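Local coordinates for protein 3-oxo-glucose-6-phosphate:glutamate aminotransferase (Bacillus subtilis subsp. subtilis, PDB 4K2M) that catalyses the reversible, pyridoxal phosphate-dependent transfer of an amino group from glutamate to 3-dehydro-glucose 6-phosphate, giving kanosamine 6-phosphate, at residues G337-P342 with H435-E440; D364-L369 with Q411-P416; F373-D378 with Q426-E431. One frame throughout, in Å; residues are numbered along the deposited sequence.

Interaction 1: G337-P342 with H435-E440; sequences GYIELP and HVIKQE
I437 reaches out from helix 423-441 and touches both Y338 and I339 of the loop 337-342, one with each branch of its side chain. CB sends out two arms. CG2, the short one, lies against the base of the tyrosine, 3.9 Å from Y338 CB and also 3.9 Å from Y338 CD1, and meets the ring at a slant. The longer arm runs through CG1 to CD1, whose methyl comes within 3.7 Å of I339 CG2. Neither torsion of I437 is fully staggered (chi1 -105°, chi2 124°), and in this conformation the two arms meet neighbouring loop residues. The side chains of I339 and I437 cross at about a right angle, methyl against methyl. In I339, chi1 of 66° puts CG1 between N and the carbonyl carbon and leaves CG2, trans to the carbonyl carbon, as the branch that touches I437.

The loop follows helix 331-335, which ends in a Schellman motif: G337, with positive phi, is the C-prime residue, Y338 N bonds to L333 O and G337 N to Q334 O. The turn at this helix end leads Y338 and I339 to the C-terminal helix of the aminotransferase. L333 of the short helix touches Y338, I339 and I437 alike and adds to the apolar cluster, while I339 also rests on V357. I437 and I339 are buried, Y338 partly exposed. Next to I437 on the helix, K438 directs its ammonium group to a salt bridge with E332, a polar tie between the same two helices.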
loop_
_atom_site.group_PDB
_atom_site.type_symbol
_atom_site.label_atom_id
_atom_site.label_comp_id
_atom_site.label_asym_id
_atom_site.label_seq_id
_atom_site.Cartn_x
_atom_site.Cartn_y
_atom_site.Cartn_z
ATOM N N GLY A 337 -13.895 -36.279 24.958
ATOM C CA GLY A 337 -12.478 -36.263 24.648
ATOM C C GLY A 337 -12.130 -36.403 23.177
ATOM O O GLY A 337 -10.984 -36.698 22.843
ATOM N N TYR A 338 -13.095 -36.186 22.286
ATOM C CA TYR A 338 -12.813 -36.328 20.854
ATOM C C TYR A 338 -12.181 -35.070 20.246
ATOM O O TYR A 338 -11.395 -35.158 19.311
ATOM C CB TYR A 338 -14.068 -36.708 20.067
ATOM C CG TYR A 338 -14.789 -37.931 20.602
ATOM C CD1 TYR A 338 -16.172 -38.043 20.502
ATOM C CD2 TYR A 338 -14.086 -38.976 21.190
ATOM C CE1 TYR A 338 -16.837 -39.156 20.986
ATOM C CE2 TYR A 338 -14.740 -40.091 21.681
ATOM C CZ TYR A 338 -16.114 -40.177 21.573
ATOM O OH TYR A 338 -16.763 -41.288 22.058
ATOM N N ILE A 339 -12.543 -33.899 20.763
ATOM C CA ILE A 339 -11.960 -32.650 20.277
ATOM C C ILE A 339 -11.640 -31.734 21.444
ATOM O O ILE A 339 -12.080 -31.978 22.572
ATOM C CB ILE A 339 -12.913 -31.899 19.316
ATOM C CG1 ILE A 339 -14.160 -31.417 20.062
ATOM C CG2 ILE A 339 -13.282 -32.766 18.113
ATOM C CD1 ILE A 339 -15.077 -30.515 19.213
ATOM N N GLU A 340 -10.869 -30.679 21.185
ATOM C CA GLU A 340 -10.761 -29.586 22.147
ATOM C C GLU A 340 -11.476 -28.374 21.566
ATOM O O GLU A 340 -11.311 -28.067 20.395
ATOM C CB GLU A 340 -9.307 -29.213 22.410
ATOM C CG GLU A 340 -8.524 -30.209 23.256
ATOM C CD GLU A 340 -7.090 -29.736 23.501
ATOM O OE1 GLU A 340 -6.915 -28.579 23.950
ATOM O OE2 GLU A 340 -6.144 -30.510 23.227
ATOM N N LEU A 341 -12.274 -27.697 22.383
ATOM C CA LEU A 341 -12.935 -26.467 21.956
ATOM C C LEU A 341 -12.236 -25.294 22.622
ATOM O O LEU A 341 -11.711 -25.428 23.730
ATOM C CB LEU A 341 -14.407 -26.477 22.398
ATOM C CG LEU A 341 -15.332 -27.416 21.628
ATOM C CD1 LEU A 341 -16.624 -27.687 22.412
ATOM C CD2 LEU A 341 -15.660 -26.847 20.233
ATOM N N PRO A 342 -12.269 -24.118 21.979
ATOM C CA PRO A 342 -11.707 -22.972 22.699
ATOM C C PRO A 342 -12.577 -22.588 23.890
ATOM O O PRO A 342 -13.752 -22.955 23.952
ATOM C CB PRO A 342 -11.706 -21.854 21.651
ATOM C CG PRO A 342 -12.841 -22.222 20.707
ATOM C CD PRO A 342 -12.892 -23.744 20.694
ATOM N N HIS A 435 -21.126 -36.186 12.825
ATOM C CA HIS A 435 -21.164 -37.393 12.007
ATOM C C HIS A 435 -19.762 -37.900 11.652
ATOM O O HIS A 435 -19.471 -39.085 11.799
ATOM C CB HIS A 435 -21.969 -37.161 10.729
ATOM C CG HIS A 435 -22.247 -38.413 9.964
ATOM N ND1 HIS A 435 -21.305 -39.018 9.164
ATOM C CD2 HIS A 435 -23.360 -39.183 9.891
ATOM C CE1 HIS A 435 -21.825 -40.107 8.625
ATOM N NE2 HIS A 435 -23.070 -40.228 9.047
ATOM N N VAL A 436 -18.904 -37.007 11.172
ATOM C CA VAL A 436 -17.547 -37.392 10.764
ATOM C C VAL A 436 -16.692 -37.903 11.929
ATOM O O VAL A 436 -16.000 -38.916 11.803
ATOM C CB VAL A 436 -16.818 -36.248 10.039
ATOM C CG1 VAL A 436 -15.348 -36.612 9.798
ATOM C CG2 VAL A 436 -17.509 -35.944 8.719
ATOM N N ILE A 437 -16.735 -37.210 13.062
ATOM C CA ILE A 437 -15.897 -37.593 14.199
ATOM C C ILE A 437 -16.293 -38.957 14.765
ATOM O O ILE A 437 -15.436 -39.747 15.166
ATOM C CB ILE A 437 -15.866 -36.505 15.290
ATOM C CG1 ILE A 437 -14.523 -35.779 15.248
ATOM C CG2 ILE A 437 -16.074 -37.100 16.687
ATOM C CD1 ILE A 437 -14.638 -34.295 15.073
ATOM N N LYS A 438 -17.587 -39.250 14.771
ATOM C CA LYS A 438 -18.037 -40.545 15.260
ATOM C C LYS A 438 -17.684 -41.649 14.265
ATOM O O LYS A 438 -17.598 -42.823 14.622
ATOM C CB LYS A 438 -19.522 -40.496 15.622
ATOM C CG LYS A 438 -19.777 -39.404 16.660
ATOM C CD LYS A 438 -21.076 -39.534 17.426
ATOM C CE LYS A 438 -21.064 -38.535 18.582
ATOM N NZ LYS A 438 -22.101 -38.799 19.620
ATOM N N GLN A 439 -17.441 -41.252 13.021
ATOM C CA GLN A 439 -16.904 -42.155 12.011
ATOM C C GLN A 439 -15.406 -42.388 12.257
ATOM O O GLN A 439 -14.885 -43.469 11.977
ATOM C CB GLN A 439 -17.120 -41.559 10.621
ATOM C CG GLN A 439 -17.884 -42.433 9.647
ATOM C CD GLN A 439 -17.884 -41.859 8.237
ATOM O OE1 GLN A 439 -17.712 -40.653 8.042
ATOM N NE2 GLN A 439 -18.066 -42.724 7.246
ATOM N N GLU A 440 -14.719 -41.371 12.777
ATOM C CA GLU A 440 -13.272 -41.444 13.028
ATOM C C GLU A 440 -12.921 -42.356 14.196
ATOM O O GLU A 440 -11.915 -43.070 14.169
ATOM C CB GLU A 440 -12.686 -40.053 13.315
ATOM C CG GLU A 440 -12.526 -39.154 12.098
ATOM C CD GLU A 440 -11.844 -39.856 10.937
ATOM O OE1 GLU A 440 -10.895 -40.639 11.170
ATOM O OE2 GLU A 440 -12.271 -39.625 9.788
#

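Interaction 2: D364-L369 with Q411-P416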
loop_
_atom_site.group_PDB
_atom_site.type_symbol
_atom_site.label_atom_id
_atom_site.label_comp_id
_atom_site.label_asym_id
_atom_site.label_seq_id
_atom_site.Cartn_x
_atom_site.Cartn_y
_atom_site.Cartn_z
ATOM N N ASP A 364 -8.287 -36.691 7.318
ATOM C CA ASP A 364 -9.502 -37.434 6.973
ATOM C C ASP A 364 -10.769 -36.696 7.396
ATOM O O ASP A 364 -11.780 -36.733 6.692
ATOM C CB ASP A 364 -9.504 -38.823 7.603
ATOM C CG ASP A 364 -10.450 -39.778 6.887
ATOM O OD1 ASP A 364 -10.416 -39.840 5.635
ATOM O OD2 ASP A 364 -11.234 -40.462 7.570
ATOM N N ILE A 365 -10.729 -36.045 8.555
ATOM C CA ILE A 365 -11.873 -35.237 9.007
ATOM C C ILE A 365 -12.175 -34.141 8.000
ATOM O O ILE A 365 -13.335 -33.935 7.631
ATOM C CB ILE A 365 -11.621 -34.614 10.391
ATOM C CG1 ILE A 365 -11.664 -35.684 11.481
ATOM C CG2 ILE A 365 -12.652 -33.533 10.706
ATOM C CD1 ILE A 365 -10.907 -35.297 12.752
ATOM N N MET A 366 -11.134 -33.448 7.540
ATOM C CA MET A 366 -11.315 -32.368 6.579
ATOM C C MET A 366 -11.856 -32.863 5.255
ATOM O O MET A 366 -12.740 -32.236 4.658
ATOM C CB MET A 366 -9.996 -31.618 6.362
ATOM C CG MET A 366 -9.489 -30.950 7.612
ATOM S SD MET A 366 -7.946 -30.065 7.298
ATOM C CE MET A 366 -8.501 -28.682 6.293
ATOM N N THR A 367 -11.328 -33.994 4.799
ATOM C CA THR A 367 -11.764 -34.580 3.543
ATOM C C THR A 367 -13.220 -35.035 3.603
ATOM O O THR A 367 -13.992 -34.772 2.674
ATOM C CB THR A 367 -10.867 -35.777 3.142
ATOM O OG1 THR A 367 -9.537 -35.300 2.911
ATOM C CG2 THR A 367 -11.381 -36.431 1.864
ATOM N N LYS A 368 -13.591 -35.711 4.682
ATOM C CA LYS A 368 -14.945 -36.226 4.818
ATOM C C LYS A 368 -15.958 -35.098 4.975
ATOM O O LYS A 368 -17.046 -35.158 4.397
ATOM C CB LYS A 368 -15.057 -37.186 5.995
ATOM C CG LYS A 368 -14.451 -38.565 5.721
ATOM C CD LYS A 368 -14.495 -39.440 6.964
ATOM C CE LYS A 368 -14.252 -40.900 6.612
ATOM N NZ LYS A 368 -13.015 -41.061 5.800
ATOM N N LEU A 369 -15.607 -34.075 5.752
ATOM C CA LEU A 369 -16.499 -32.913 5.876
ATOM C C LEU A 369 -16.797 -32.314 4.512
ATOM O O LEU A 369 -17.938 -31.997 4.192
ATOM C CB LEU A 369 -15.902 -31.855 6.818
ATOM C CG LEU A 369 -16.074 -32.089 8.314
ATOM C CD1 LEU A 369 -15.256 -31.055 9.101
ATOM C CD2 LEU A 369 -17.550 -32.007 8.735
ATOM N N GLN A 411 -2.840 -30.405 15.105
ATOM C CA GLN A 411 -4.176 -30.736 15.601
ATOM C C GLN A 411 -5.232 -29.712 15.231
ATOM O O GLN A 411 -6.423 -30.026 15.195
ATOM C CB GLN A 411 -4.153 -30.860 17.127
ATOM C CG GLN A 411 -3.415 -32.075 17.648
ATOM C CD GLN A 411 -3.597 -32.220 19.131
ATOM O OE1 GLN A 411 -2.899 -31.584 19.915
ATOM N NE2 GLN A 411 -4.581 -33.020 19.530
ATOM N N VAL A 412 -4.801 -28.485 14.977
ATOM C CA VAL A 412 -5.752 -27.372 14.897
ATOM C C VAL A 412 -6.582 -27.457 13.632
ATOM O O VAL A 412 -6.093 -27.835 12.557
ATOM C CB VAL A 412 -5.040 -25.987 15.000
ATOM C CG1 VAL A 412 -4.157 -25.740 13.777
ATOM C CG2 VAL A 412 -6.068 -24.850 15.178
ATOM N N LEU A 413 -7.858 -27.109 13.767
ATOM C CA LEU A 413 -8.772 -27.087 12.638
ATOM C C LEU A 413 -9.678 -25.877 12.807
ATOM O O LEU A 413 -10.294 -25.702 13.860
ATOM C CB LEU A 413 -9.624 -28.363 12.618
ATOM C CG LEU A 413 -10.521 -28.494 11.393
ATOM C CD1 LEU A 413 -9.654 -28.422 10.147
ATOM C CD2 LEU A 413 -11.290 -29.797 11.418
ATOM N N HIS A 414 -9.754 -25.043 11.777
ATOM C CA HIS A 414 -10.599 -23.859 11.848
ATOM C C HIS A 414 -11.943 -24.100 11.182
ATOM O O HIS A 414 -12.003 -24.617 10.052
ATOM C CB HIS A 414 -9.872 -22.659 11.221
ATOM C CG HIS A 414 -8.691 -22.217 12.022
ATOM N ND1 HIS A 414 -7.388 -22.479 11.649
ATOM C CD2 HIS A 414 -8.625 -21.575 13.215
ATOM C CE1 HIS A 414 -6.569 -21.994 12.571
ATOM N NE2 HIS A 414 -7.293 -21.443 13.528
ATOM N N LEU A 415 -13.006 -23.702 11.886
ATOM C CA LEU A 415 -14.373 -23.847 11.407
ATOM C C LEU A 415 -14.844 -22.504 10.863
ATOM O O LEU A 415 -14.403 -21.466 11.357
ATOM C CB LEU A 415 -15.274 -24.262 12.566
ATOM C CG LEU A 415 -14.835 -25.511 13.318
ATOM C CD1 LEU A 415 -15.950 -25.857 14.301
ATOM C CD2 LEU A 415 -14.584 -26.663 12.352
ATOM N N PRO A 416 -15.748 -22.509 9.869
ATOM C CA PRO A 416 -16.216 -21.234 9.307
ATOM C C PRO A 416 -16.773 -20.295 10.378
ATOM O O PRO A 416 -17.557 -20.733 11.231
ATOM C CB PRO A 416 -17.347 -21.664 8.362
ATOM C CG PRO A 416 -16.937 -23.043 7.924
ATOM C CD PRO A 416 -16.316 -23.670 9.150
#
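M366 lays the outer half of its side chain along one methyl of L413: CG is 3.6 Å from L413 CD1, SD 3.7 Å and CE 4.0 Å. The two side chains run past each other in opposite directions, the methionine coming from helix 362-373 and the leucine from strand 412-415. The methionine chain is straight as far as SD and then bends (chi3 71°), which keeps its terminal methyl beside the leucine.

The other methyl of L413, CD2, turns to I365, where it lies 4.0 Å from I365 CG2 and the side chains meet at a slant. With CG trans to its own backbone N (chi1 -174°), L413 extends from the strand toward the helix and gives one methyl to each of two successive helix residues. The contact is entirely apolar, and both I365 and L413 are buried. I365 also touches V357 and E440, while T377 packs on both M366 and L413 and so joins the loop after the helix to this cluster.

On another part of the helix, one turn apart, K368 and D364 form a salt bridge, K368 NZ lying 2.6 Å from D364 OD2. The ammonium group approaches that oxygen on its syn side, 20° out of the carboxylate plane; a second bond, to D364 OD1, is weak. E440 OE2 also lies close to D364 OD2, so the two carboxylates may share a proton, with K368 probably easing their charge. This lysine also touches V436, Q439 and E440 of helix 423-441.

Backbone bonds from L413 to I355 and from L415 to F353 pair strand 412-415 antiparallel with strand 353-356. A helix packed through methionine and isoleucine side chains onto a leucine of such a two-stranded antiparallel sheet is consistent with the C-terminal alpha/beta domain of fold-type I, aspartate aminotransferase-like enzymes.

Interaction 3: F373-D378 with Q426-E431. With EDO (1,2-ethanediol), chain E.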
loop_
_atom_site.group_PDB
_atom_site.type_symbol
_atom_site.label_atom_id
_atom_site.label_comp_id
_atom_site.label_asym_id
_atom_site.label_seq_id
_atom_site.Cartn_x
_atom_site.Cartn_y
_atom_site.Cartn_z
ATOM N N PHE A 373 -20.282 -33.724 3.075
ATOM C CA PHE A 373 -21.247 -32.698 3.458
ATOM C C PHE A 373 -21.036 -31.317 2.860
ATOM O O PHE A 373 -21.817 -30.403 3.133
ATOM C CB PHE A 373 -21.339 -32.608 4.984
ATOM C CG PHE A 373 -21.631 -33.920 5.635
ATOM C CD1 PHE A 373 -22.835 -34.574 5.396
ATOM C CD2 PHE A 373 -20.701 -34.517 6.463
ATOM C CE1 PHE A 373 -23.103 -35.800 5.992
ATOM C CE2 PHE A 373 -20.964 -35.736 7.066
ATOM C CZ PHE A 373 -22.173 -36.377 6.830
ATOM N N GLY A 374 -20.009 -31.171 2.032
ATOM C CA GLY A 374 -19.752 -29.901 1.370
ATOM C C GLY A 374 -19.291 -28.831 2.352
ATOM O O GLY A 374 -19.339 -27.630 2.048
ATOM N N VAL A 375 -18.828 -29.265 3.519
ATOM C CA VAL A 375 -18.355 -28.333 4.551
ATOM C C VAL A 375 -16.854 -28.090 4.429
ATOM O O VAL A 375 -16.058 -29.009 4.615
ATOM C CB VAL A 375 -18.676 -28.867 5.960
ATOM C CG1 VAL A 375 -18.018 -28.000 7.038
ATOM C CG2 VAL A 375 -20.188 -28.901 6.170
ATOM N N GLN A 376 -16.472 -26.848 4.132
ATOM C CA GLN A 376 -15.058 -26.495 3.976
ATOM C C GLN A 376 -14.476 -25.966 5.283
ATOM O O GLN A 376 -15.065 -25.110 5.950
ATOM C CB GLN A 376 -14.898 -25.462 2.847
ATOM C CG GLN A 376 -13.493 -24.882 2.711
ATOM C CD GLN A 376 -13.337 -23.926 1.524
ATOM O OE1 GLN A 376 -14.153 -23.018 1.311
ATOM N NE2 GLN A 376 -12.273 -24.127 0.749
ATOM N N THR A 377 -13.335 -26.521 5.663
ATOM C CA THR A 377 -12.604 -26.077 6.845
ATOM C C THR A 377 -11.214 -25.680 6.363
ATOM O O THR A 377 -10.894 -25.816 5.175
ATOM C CB THR A 377 -12.514 -27.178 7.918
ATOM O OG1 THR A 377 -11.982 -28.375 7.331
ATOM C CG2 THR A 377 -13.902 -27.473 8.512
ATOM N N ASP A 378 -10.382 -25.185 7.265
ATOM C CA ASP A 378 -9.054 -24.748 6.860
ATOM C C ASP A 378 -8.115 -24.809 8.045
ATOM O O ASP A 378 -8.542 -25.003 9.188
ATOM C CB ASP A 378 -9.109 -23.319 6.316
ATOM C CG ASP A 378 -8.054 -23.050 5.261
ATOM O OD1 ASP A 378 -7.076 -23.823 5.177
ATOM O OD2 ASP A 378 -8.203 -22.053 4.527
ATOM N N GLN A 426 -24.051 -22.906 9.927
ATOM C CA GLN A 426 -23.350 -23.366 11.115
ATOM C C GLN A 426 -23.929 -24.700 11.606
ATOM O O GLN A 426 -23.168 -25.586 12.012
ATOM C CB GLN A 426 -23.374 -22.319 12.230
ATOM C CG GLN A 426 -22.481 -22.696 13.396
ATOM C CD GLN A 426 -22.556 -21.698 14.526
ATOM O OE1 GLN A 426 -23.638 -21.269 14.910
ATOM N NE2 GLN A 426 -21.401 -21.313 15.056
ATOM N N ASP A 427 -25.255 -24.848 11.544
ATOM C CA ASP A 427 -25.897 -26.132 11.864
ATOM C C ASP A 427 -25.276 -27.271 11.067
ATOM O O ASP A 427 -24.991 -28.343 11.612
ATOM C CB ASP A 427 -27.413 -26.100 11.566
ATOM C CG ASP A 427 -28.187 -25.179 12.495
ATOM O OD1 ASP A 427 -27.655 -24.817 13.570
ATOM O OD2 ASP A 427 -29.344 -24.838 12.143
ATOM N N ARG A 428 -25.073 -27.054 9.772
ATOM C CA ARG A 428 -24.530 -28.107 8.931
ATOM C C ARG A 428 -23.080 -28.429 9.269
ATOM O O ARG A 428 -22.676 -29.601 9.275
ATOM C CB ARG A 428 -24.664 -27.760 7.442
ATOM C CG ARG A 428 -24.244 -28.931 6.540
ATOM C CD ARG A 428 -24.699 -28.769 5.104
ATOM N NE ARG A 428 -24.365 -29.939 4.287
ATOM C CZ ARG A 428 -25.151 -31.004 4.144
ATOM N NH1 ARG A 428 -26.323 -31.059 4.765
ATOM N NH2 ARG A 428 -24.766 -32.016 3.378
ATOM N N VAL A 429 -22.294 -27.395 9.573
ATOM C CA VAL A 429 -20.917 -27.606 10.010
ATOM C C VAL A 429 -20.891 -28.508 11.231
ATOM O O VAL A 429 -20.107 -29.458 11.310
ATOM C CB VAL A 429 -20.222 -26.277 10.367
ATOM C CG1 VAL A 429 -18.830 -26.552 10.980
ATOM C CG2 VAL A 429 -20.095 -25.405 9.135
ATOM N N MET A 430 -21.760 -28.203 12.185
ATOM C CA MET A 430 -21.754 -28.898 13.460
ATOM C C MET A 430 -22.272 -30.324 13.345
ATOM O O MET A 430 -21.697 -31.242 13.922
ATOM C CB MET A 430 -22.549 -28.102 14.492
ATOM C CG MET A 430 -21.833 -26.812 14.875
ATOM S SD MET A 430 -22.627 -25.913 16.197
ATOM C CE MET A 430 -24.229 -25.568 15.475
ATOM N N GLU A 431 -23.350 -30.507 12.592
ATOM C CA GLU A 431 -23.886 -31.847 12.391
ATOM C C GLU A 431 -22.894 -32.710 11.619
ATOM O O GLU A 431 -22.707 -33.883 11.935
ATOM C CB GLU A 431 -25.235 -31.777 11.681
ATOM C CG GLU A 431 -26.273 -31.007 12.483
ATOM C CD GLU A 431 -27.632 -31.004 11.829
ATOM O OE1 GLU A 431 -28.231 -29.910 11.707
ATOM O OE2 GLU A 431 -28.103 -32.098 11.446
HETATM C C1 EDO E . -4.757 -19.621 5.480
HETATM O O1 EDO E . -4.381 -18.784 4.379
HETATM C C2 EDO E . -4.837 -21.073 5.005
HETATM O O2 EDO E . -5.713 -21.113 3.874
#
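The C-terminal end of helix 362-373 is tied here to the long final helix 423-441 of the aminotransferase fold: an arginine of the final helix takes hold of a carbonyl where the shorter helix stops. G374, with positive phi, is the first residue to leave helical geometry. R428, extended from CG to NE, donates NE to F373 O at 2.8 Å with an N-H...O angle of 164°. The bond uses a lone pair in the carbonyl plane, and the oxygen lies close to the guanidinium plane. NH2 adds a weak, bent bond to the same oxygen and stands at the edge of the F373 ring, 3.8 Å from F373 CD1; ring and guanidinium planes are 76° apart.

Beyond the glycine, V375 divides its methyls between two residues. CG1 meets V429 CG2 at 3.9 Å, while CG2 lies 4.0 Å from R428 O and 4.1 Å from R428 CG. V69 bonds through its backbone to G374 and Q376 and touches V429. At D378, the last residue of 373-378, an ethanediol, probably from the crystallisation liquor, bonds to N285 of the second subunit and donates its O2 hydroxyl to D378 OD2 at 2.7 Å.

Overall arrangement
All three interactions lie on the same side of the subunit, with centres about 10 Å (1 and 2), 13 Å (1 and 3) and 9 Å (2 and 3) apart. Interactions 1 and 3 use different turns of helix 423-441. In chain order 337-342, 364-369 and 373-378 precede 411-416, 426-431 and 435-440, so interaction 1 encloses the others, which alternate. Backbone bonds L369-V375 and H414-D378 join interactions 2 and 3, F373 packs on H435 and V436, and E440 meets D364, K368 and I365. Together the contacts pack helices 362-373 and 423-441 and the two-stranded sheet into one unit, consistent with the C-terminal domain of an aspartate aminotransferase-like fold.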